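D-mandelate dehydrogenase (Rhodotorula graminis, PDB 2W2K) is a D-isomer-specific 2-hydroxyacid dehydrogenase that binds NAD and probably interconverts D-mandelate and its 2-keto acid. Local coordinates at residues D114-L126 with A173-L186. Residues are numbered along the deposited sequence; the frame is centred on the assembly and turned at random.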
ATOM      1  N   ASP B 114      -1.110   3.131  16.698  1.00  9.28           N
ATOM      2  CA  ASP B 114      -2.377   3.053  15.890  1.00 10.40           C
ATOM      3  C   ASP B 114      -2.175   3.466  14.418  1.00  8.60           C
ATOM      4  O   ASP B 114      -2.671   2.799  13.499  1.00  8.58           O
ATOM      5  CB  ASP B 114      -3.519   3.906  16.488  1.00 10.77           C
ATOM      6  CG  ASP B 114      -4.123   3.321  17.793  1.00 16.43           C
ATOM      7  OD1 ASP B 114      -3.674   2.267  18.280  1.00  8.29           O
ATOM      8  OD2 ASP B 114      -5.061   3.958  18.352  1.00 14.82           O
ATOM      9  N   THR B 115      -1.438   4.552  14.182  1.00  6.48           N
ATOM     10  CA  THR B 115      -1.211   5.019  12.798  1.00  6.09           C
ATOM     11  C   THR B 115      -0.352   3.998  12.012  1.00  8.65           C
ATOM     12  O   THR B 115      -0.712   3.602  10.888  1.00  6.66           O
ATOM     13  CB  THR B 115      -0.564   6.435  12.780  1.00  7.74           C
ATOM     14  OG1 THR B 115      -1.519   7.393  13.297  1.00  9.65           O
ATOM     15  CG2 THR B 115      -0.112   6.848  11.332  1.00  4.81           C
ATOM     16  N   ALA B 116       0.774   3.581  12.606  1.00  6.89           N
ATOM     17  CA  ALA B 116       1.684   2.628  11.939  1.00  6.29           C
ATOM     18  C   ALA B 116       1.003   1.276  11.614  1.00  5.78           C
ATOM     19  O   ALA B 116       1.097   0.806  10.483  1.00  4.74           O
ATOM     20  CB  ALA B 116       3.002   2.434  12.731  1.00  7.83           C
ATOM     21  N   THR B 117       0.290   0.680  12.578  1.00  5.12           N
ATOM     22  CA  THR B 117      -0.290  -0.662  12.378  1.00  2.88           C
ATOM     23  C   THR B 117      -1.422  -0.614  11.337  1.00  4.54           C
ATOM     24  O   THR B 117      -1.514  -1.513  10.468  1.00  5.21           O
ATOM     25  CB  THR B 117      -0.783  -1.305  13.703  1.00  4.80           C
ATOM     26  OG1 THR B 117       0.265  -1.245  14.677  1.00  6.96           O
ATOM     27  CG2 THR B 117      -1.174  -2.800  13.494  1.00  7.36           C
ATOM     28  N   SER B 118      -2.264   0.425  11.407  1.00  3.64           N
ATOM     29  CA  SER B 118      -3.354   0.584  10.392  1.00  5.28           C
ATOM     30  C   SER B 118      -2.834   0.835   8.953  1.00  6.48           C
ATOM     31  O   SER B 118      -3.415   0.308   7.981  1.00  5.28           O
ATOM     32  CB  SER B 118      -4.407   1.632  10.810  1.00  4.50           C
ATOM     33  OG  SER B 118      -3.857   2.956  10.927  1.00  6.60           O
ATOM     34  N   ASP B 119      -1.771   1.646   8.816  1.00  4.29           N
ATOM     35  CA  ASP B 119      -1.109   1.861   7.502  1.00  4.88           C
ATOM     36  C   ASP B 119      -0.529   0.551   6.936  1.00  5.20           C
ATOM     37  O   ASP B 119      -0.626   0.295   5.719  1.00  5.53           O
ATOM     38  CB  ASP B 119       0.039   2.884   7.632  1.00  6.27           C
ATOM     39  CG  ASP B 119      -0.436   4.350   7.638  1.00 11.50           C
ATOM     40  OD1 ASP B 119      -1.640   4.610   7.380  1.00 13.38           O
ATOM     41  OD2 ASP B 119       0.415   5.249   7.905  1.00 11.38           O
ATOM     42  N   LEU B 120       0.111  -0.266   7.794  1.00  4.96           N
ATOM     43  CA  LEU B 120       0.706  -1.557   7.334  1.00  4.58           C
ATOM     44  C   LEU B 120      -0.399  -2.541   6.917  1.00  4.46           C
ATOM     45  O   LEU B 120      -0.244  -3.265   5.920  1.00  6.43           O
ATOM     46  CB  LEU B 120       1.662  -2.183   8.400  1.00  5.72           C
ATOM     47  CG  LEU B 120       2.663  -3.317   8.022  1.00  7.81           C
ATOM     48  CD1 LEU B 120       2.030  -4.720   8.015  1.00 14.94           C
ATOM     49  CD2 LEU B 120       3.448  -3.075   6.695  1.00  8.85           C
ATOM     50  N   ALA B 121      -1.529  -2.549   7.632  1.00  5.19           N
ATOM     51  CA  ALA B 121      -2.685  -3.358   7.179  1.00  6.00           C
ATOM     52  C   ALA B 121      -3.228  -2.908   5.801  1.00  5.58           C
ATOM     53  O   ALA B 121      -3.569  -3.753   4.953  1.00  5.90           O
ATOM     54  CB  ALA B 121      -3.809  -3.359   8.252  1.00  6.51           C
ATOM     55  N   LEU B 122      -3.273  -1.586   5.574  1.00  7.21           N
ATOM     56  CA  LEU B 122      -3.692  -1.027   4.269  1.00  7.91           C
ATOM     57  C   LEU B 122      -2.742  -1.462   3.133  1.00  5.16           C
ATOM     58  O   LEU B 122      -3.204  -1.792   2.025  1.00  4.49           O
ATOM     59  CB  LEU B 122      -3.833   0.518   4.298  1.00  4.37           C
ATOM     60  CG  LEU B 122      -4.714   1.107   3.157  1.00  6.57           C
ATOM     61  CD1 LEU B 122      -6.217   0.852   3.425  1.00  7.25           C
ATOM     62  CD2 LEU B 122      -4.439   2.610   2.988  1.00  7.68           C
ATOM     63  N   TYR B 123      -1.429  -1.474   3.409  1.00  4.79           N
ATOM     64  CA  TYR B 123      -0.421  -2.021   2.475  1.00  6.64           C
ATOM     65  C   TYR B 123      -0.708  -3.498   2.088  1.00  8.92           C
ATOM     66  O   TYR B 123      -0.678  -3.865   0.890  1.00  5.80           O
ATOM     67  CB  TYR B 123       0.996  -1.869   3.094  1.00  6.89           C
ATOM     68  CG  TYR B 123       2.120  -2.637   2.395  1.00  7.86           C
ATOM     69  CD1 TYR B 123       2.856  -2.048   1.357  1.00 10.78           C
ATOM     70  CD2 TYR B 123       2.474  -3.938   2.800  1.00  9.00           C
ATOM     71  CE1 TYR B 123       3.911  -2.747   0.723  1.00  9.77           C
ATOM     72  CE2 TYR B 123       3.520  -4.656   2.150  1.00  9.29           C
ATOM     73  CZ  TYR B 123       4.228  -4.051   1.125  1.00 11.95           C
ATOM     74  OH  TYR B 123       5.276  -4.735   0.498  1.00 12.10           O
ATOM     75  N   LEU B 124      -0.976  -4.342   3.088  1.00  5.81           N
ATOM     76  CA  LEU B 124      -1.299  -5.769   2.816  1.00  4.74           C
ATOM     77  C   LEU B 124      -2.617  -5.927   2.012  1.00  7.53           C
ATOM     78  O   LEU B 124      -2.705  -6.799   1.130  1.00  7.17           O
ATOM     79  CB  LEU B 124      -1.374  -6.568   4.117  1.00  4.26           C
ATOM     80  CG  LEU B 124      -0.112  -6.645   5.018  1.00  3.47           C
ATOM     81  CD1 LEU B 124      -0.457  -7.382   6.305  1.00  7.05           C
ATOM     82  CD2 LEU B 124       1.052  -7.345   4.249  1.00  5.31           C
ATOM     83  N   ILE B 125      -3.616  -5.089   2.304  1.00  4.44           N
ATOM     84  CA  ILE B 125      -4.908  -5.070   1.534  1.00  4.76           C
ATOM     85  C   ILE B 125      -4.681  -4.727   0.050  1.00  6.63           C
ATOM     86  O   ILE B 125      -5.187  -5.424  -0.860  1.00  5.00           O
ATOM     87  CB  ILE B 125      -5.984  -4.110   2.184  1.00  4.72           C
ATOM     88  CG1 ILE B 125      -6.450  -4.670   3.535  1.00  5.39           C
ATOM     89  CG2 ILE B 125      -7.218  -3.947   1.253  1.00  5.45           C
ATOM     90  CD1 ILE B 125      -7.291  -3.644   4.425  1.00  8.81           C
ATOM     91  N   LEU B 126      -3.903  -3.665  -0.199  1.00  4.51           N
ATOM     92  CA  LEU B 126      -3.496  -3.337  -1.569  1.00  5.24           C
ATOM     93  C   LEU B 126      -2.722  -4.507  -2.214  1.00  6.89           C
ATOM     94  O   LEU B 126      -3.031  -4.899  -3.343  1.00  5.85           O
ATOM     95  CB  LEU B 126      -2.695  -2.015  -1.612  1.00  4.63           C
ATOM     96  CG  LEU B 126      -3.499  -0.716  -1.374  1.00  6.06           C
ATOM     97  CD1 LEU B 126      -2.614   0.457  -0.867  1.00  8.68           C
ATOM     98  CD2 LEU B 126      -4.295  -0.288  -2.617  1.00  7.27           C
ATOM     99  N   ALA B 173      -9.716   0.177  18.237  1.00  5.93           N
ATOM    100  CA  ALA B 173      -9.083   1.435  17.785  1.00  7.28           C
ATOM    101  C   ALA B 173      -8.303   1.318  16.457  1.00  7.49           C
ATOM    102  O   ALA B 173      -8.464   2.160  15.551  1.00  8.09           O
ATOM    103  CB  ALA B 173      -8.215   2.023  18.893  1.00  9.97           C
ATOM    104  N   ILE B 174      -7.478   0.270  16.333  1.00  5.70           N
ATOM    105  CA  ILE B 174      -6.664   0.086  15.113  1.00  8.82           C
ATOM    106  C   ILE B 174      -7.581  -0.175  13.921  1.00  5.71           C
ATOM    107  O   ILE B 174      -7.389   0.431  12.863  1.00  6.25           O
ATOM    108  CB  ILE B 174      -5.571  -1.037  15.271  1.00  7.17           C
ATOM    109  CG1 ILE B 174      -4.451  -0.570  16.223  1.00 10.00           C
ATOM    110  CG2 ILE B 174      -4.958  -1.434  13.916  1.00 10.10           C
ATOM    111  CD1 ILE B 174      -3.520  -1.678  16.702  1.00 10.47           C
ATOM    112  N   GLN B 175      -8.558  -1.082  14.083  1.00  5.20           N
ATOM    113  CA  GLN B 175      -9.493  -1.401  12.970  1.00  5.64           C
ATOM    114  C   GLN B 175     -10.355  -0.208  12.499  1.00  7.34           C
ATOM    115  O   GLN B 175     -10.637  -0.076  11.293  1.00  5.19           O
ATOM    116  CB  GLN B 175     -10.387  -2.609  13.321  1.00  4.26           C
ATOM    117  CG  GLN B 175     -11.155  -3.218  12.096  1.00  3.66           C
ATOM    118  CD  GLN B 175     -10.367  -4.348  11.386  1.00 10.22           C
ATOM    119  OE1 GLN B 175      -9.602  -4.092  10.439  1.00  7.79           O
ATOM    120  NE2 GLN B 175     -10.560  -5.592  11.840  1.00  4.87           N
ATOM    121  N   LYS B 176     -10.765   0.666  13.433  1.00  5.75           N
ATOM    122  CA  LYS B 176     -11.482   1.892  13.061  1.00  8.05           C
ATOM    123  C   LYS B 176     -10.665   2.745  12.090  1.00  8.58           C
ATOM    124  O   LYS B 176     -11.239   3.354  11.162  1.00  6.87           O
ATOM    125  CB  LYS B 176     -11.933   2.705  14.301  1.00  7.73           C
ATOM    126  CG  LYS B 176     -13.050   2.018  15.120  1.00  8.05           C
ATOM    127  CD  LYS B 176     -13.357   2.872  16.384  1.00 11.37           C
ATOM    128  CE  LYS B 176     -14.494   2.288  17.223  1.00 14.76           C
ATOM    129  NZ  LYS B 176     -14.777   3.203  18.392  1.00 20.37           N
ATOM    130  N   GLU B 177      -9.336   2.747  12.262  1.00  5.52           N
ATOM    131  CA  GLU B 177      -8.442   3.492  11.340  1.00  5.24           C
ATOM    132  C   GLU B 177      -8.212   2.733  10.024  1.00  5.54           C
ATOM    133  O   GLU B 177      -8.197   3.356   8.958  1.00  7.01           O
ATOM    134  CB  GLU B 177      -7.096   3.827  12.012  1.00  5.70           C
ATOM    135  CG  GLU B 177      -7.145   5.082  12.917  1.00  9.49           C
ATOM    136  CD  GLU B 177      -7.369   6.368  12.110  1.00 13.70           C
ATOM    137  OE1 GLU B 177      -6.398   6.852  11.480  1.00 15.31           O
ATOM    138  OE2 GLU B 177      -8.512   6.902  12.116  1.00 14.49           O
ATOM    139  N   ILE B 178      -8.005   1.405  10.100  1.00  4.63           N
ATOM    140  CA  ILE B 178      -8.029   0.555   8.893  1.00  5.44           C
ATOM    141  C   ILE B 178      -9.300   0.854   8.039  1.00  7.00           C
ATOM    142  O   ILE B 178      -9.197   1.146   6.829  1.00  6.48           O
ATOM    143  CB  ILE B 178      -7.883  -0.992   9.208  1.00  4.73           C
ATOM    144  CG1 ILE B 178      -6.569  -1.302   9.972  1.00  5.98           C
ATOM    145  CG2 ILE B 178      -7.954  -1.823   7.897  1.00  3.40           C
ATOM    146  CD1 ILE B 178      -6.454  -2.785  10.461  1.00  8.37           C
ATOM    147  N   ALA B 179     -10.479   0.817   8.682  1.00  6.38           N
ATOM    148  CA  ALA B 179     -11.775   0.985   7.982  1.00  8.41           C
ATOM    149  C   ALA B 179     -11.962   2.395   7.425  1.00  6.15           C
ATOM    150  O   ALA B 179     -12.506   2.568   6.335  1.00  7.27           O
ATOM    151  CB  ALA B 179     -12.971   0.611   8.921  1.00  7.00           C
ATOM    152  N   ARG B 180     -11.528   3.404   8.171  1.00  5.11           N
ATOM    153  CA  ARG B 180     -11.626   4.806   7.696  1.00  6.55           C
ATOM    154  C   ARG B 180     -10.814   4.967   6.385  1.00  9.19           C
ATOM    155  O   ARG B 180     -11.296   5.554   5.388  1.00  7.95           O
ATOM    156  CB  ARG B 180     -11.122   5.791   8.765  1.00  8.30           C
ATOM    157  CG  ARG B 180     -11.290   7.288   8.377  1.00  9.57           C
ATOM    158  CD  ARG B 180     -10.681   8.260   9.401  1.00 10.18           C
ATOM    159  NE  ARG B 180      -9.236   8.126   9.532  1.00 12.01           N
ATOM    160  CZ  ARG B 180      -8.338   8.587   8.649  1.00 14.54           C
ATOM    161  NH1 ARG B 180      -8.716   9.241   7.552  1.00 12.08           N
ATOM    162  NH2 ARG B 180      -7.054   8.392   8.868  1.00  8.54           N
ATOM    163  N   LYS B 181      -9.598   4.431   6.391  1.00  9.58           N
ATOM    164  CA  LYS B 181      -8.710   4.523   5.220  1.00  7.50           C
ATOM    165  C   LYS B 181      -9.236   3.679   4.028  1.00  7.02           C
ATOM    166  O   LYS B 181      -9.239   4.150   2.883  1.00  6.07           O
ATOM    167  CB  LYS B 181      -7.265   4.174   5.632  1.00  7.12           C
ATOM    168  CG  LYS B 181      -6.614   5.218   6.598  1.00  3.91           C
ATOM    169  CD  LYS B 181      -5.304   4.654   7.249  1.00  3.37           C
ATOM    170  CE  LYS B 181      -4.807   5.614   8.313  1.00  9.70           C
ATOM    171  NZ  LYS B 181      -3.666   5.091   9.126  1.00 10.31           N
ATOM    172  N   ALA B 182      -9.724   2.468   4.309  1.00  3.30           N
ATOM    173  CA  ALA B 182     -10.243   1.579   3.255  1.00  4.61           C
ATOM    174  C   ALA B 182     -11.575   2.054   2.643  1.00  5.32           C
ATOM    175  O   ALA B 182     -11.767   1.922   1.424  1.00  3.59           O
ATOM    176  CB  ALA B 182     -10.388   0.130   3.783  1.00  7.05           C
ATOM    177  N   VAL B 183     -12.467   2.597   3.488  1.00  7.36           N
ATOM    178  CA  VAL B 183     -13.814   3.073   3.051  1.00  6.43           C
ATOM    179  C   VAL B 183     -13.754   4.455   2.380  1.00  9.02           C
ATOM    180  O   VAL B 183     -14.151   4.610   1.212  1.00  8.51           O
ATOM    181  CB  VAL B 183     -14.867   3.118   4.235  1.00  6.37           C
ATOM    182  CG1 VAL B 183     -16.173   3.813   3.787  1.00 10.20           C
ATOM    183  CG2 VAL B 183     -15.137   1.706   4.761  1.00  7.71           C
ATOM    184  N   HIS B 184     -13.261   5.457   3.108  1.00  9.27           N
ATOM    185  CA  HIS B 184     -13.192   6.819   2.551  1.00 11.45           C
ATOM    186  C   HIS B 184     -12.079   7.013   1.516  1.00 12.30           C
ATOM    187  O   HIS B 184     -12.293   7.682   0.487  1.00 13.65           O
ATOM    188  CB  HIS B 184     -13.144   7.861   3.679  1.00 13.72           C
ATOM    189  CG  HIS B 184     -14.366   7.821   4.551  1.00 17.42           C
ATOM    190  ND1 HIS B 184     -15.642   7.891   4.028  1.00 18.96           N
ATOM    191  CD2 HIS B 184     -14.516   7.639   5.883  1.00 21.09           C
ATOM    192  CE1 HIS B 184     -16.526   7.784   5.007  1.00 20.74           C
ATOM    193  NE2 HIS B 184     -15.869   7.629   6.143  1.00 20.59           N
ATOM    194  N   GLY B 185     -10.912   6.407   1.765  1.00 10.58           N
ATOM    195  CA  GLY B 185      -9.770   6.476   0.818  1.00  8.38           C
ATOM    196  C   GLY B 185      -9.941   5.600  -0.423  1.00  8.28           C
ATOM    197  O   GLY B 185     -10.028   6.123  -1.530  1.00  9.23           O
ATOM    198  N   LEU B 186     -10.042   4.270  -0.241  1.00  5.78           N
ATOM    199  CA  LEU B 186     -10.086   3.325  -1.378  1.00  7.02           C
ATOM    200  C   LEU B 186     -11.477   3.047  -1.946  1.00  8.25           C
ATOM    201  O   LEU B 186     -11.590   2.524  -3.063  1.00 11.55           O
ATOM    202  CB  LEU B 186      -9.395   1.969  -1.041  1.00  4.78           C
ATOM    203  CG  LEU B 186      -8.018   2.010  -0.342  1.00  7.27           C
ATOM    204  CD1 LEU B 186      -7.467   0.599  -0.116  1.00  9.22           C
ATOM    205  CD2 LEU B 186      -7.015   2.853  -1.164  1.00  9.95           C
TER
HETATM  206  O   HOH W   1      -3.711   7.214  11.178  1.00 12.52           O
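Lys181 reaches across from helix 173-185 and grips helix 114-130 with its ammonium end. Beyond CG the lysine chain is stretched out, which carries NZ over the turn of Ser118 and Asp119. Lys181 NZ donates to Ser118 OG at 2.8 Å. It also forms a salt bridge with Asp119 OD1 at 2.7 Å. The lysine and aspartate side chains stand roughly perpendicular, and NZ meets OD1 from above the carboxylate plane, 51° out of it. A water accepts a third bond from NZ, donates to Glu177 OE1 and also bonds Thr115 OG1. Arg180 holds the same Glu177 carboxylate side-on through NE and NH2. Cut back to alanine, position 181 would probably leave the buried Asp119 carboxylate without its charge mate across the contact, and Ser118 OG and the water without the donor they share.

Ser118 is a knob among Ile174, Glu177, Ile178 and Lys181. Here the helices come close, with Ser118 CA 4.9 Å from Ile178 CA. Ser118 OG, with chi1 63°, is turned back toward its own helix, near the carbonyls of Asp114 and Thr115, and still takes the bond from NZ. Beside it, Ile178 lays CG1 along Ser118 CB and pushes CD1 tightly onto Ala121 CB, at 3.5 Å. The other branch of Ile178, CG2, meets Ile125 CD1. Further along, Leu122 and Leu186 run alongside each other, pointing opposite ways, with Leu122 CD1 3.8 Å from Leu186 CD1. At the other end, Ile174 CG2 lies 4.0 Å from Thr117 CG2.

The helix axes cross at -48° and approach to 8.6 Å. Ile125 and Ala182 both also touch Leu166 of strand 165-169. Ala173 and Ile174 lie in the NAD(+) site at the start of helix 173-185. This helix follows strand 165-169, the first strand of the Rossmann domain, and the contact packs helix 114-130 against it.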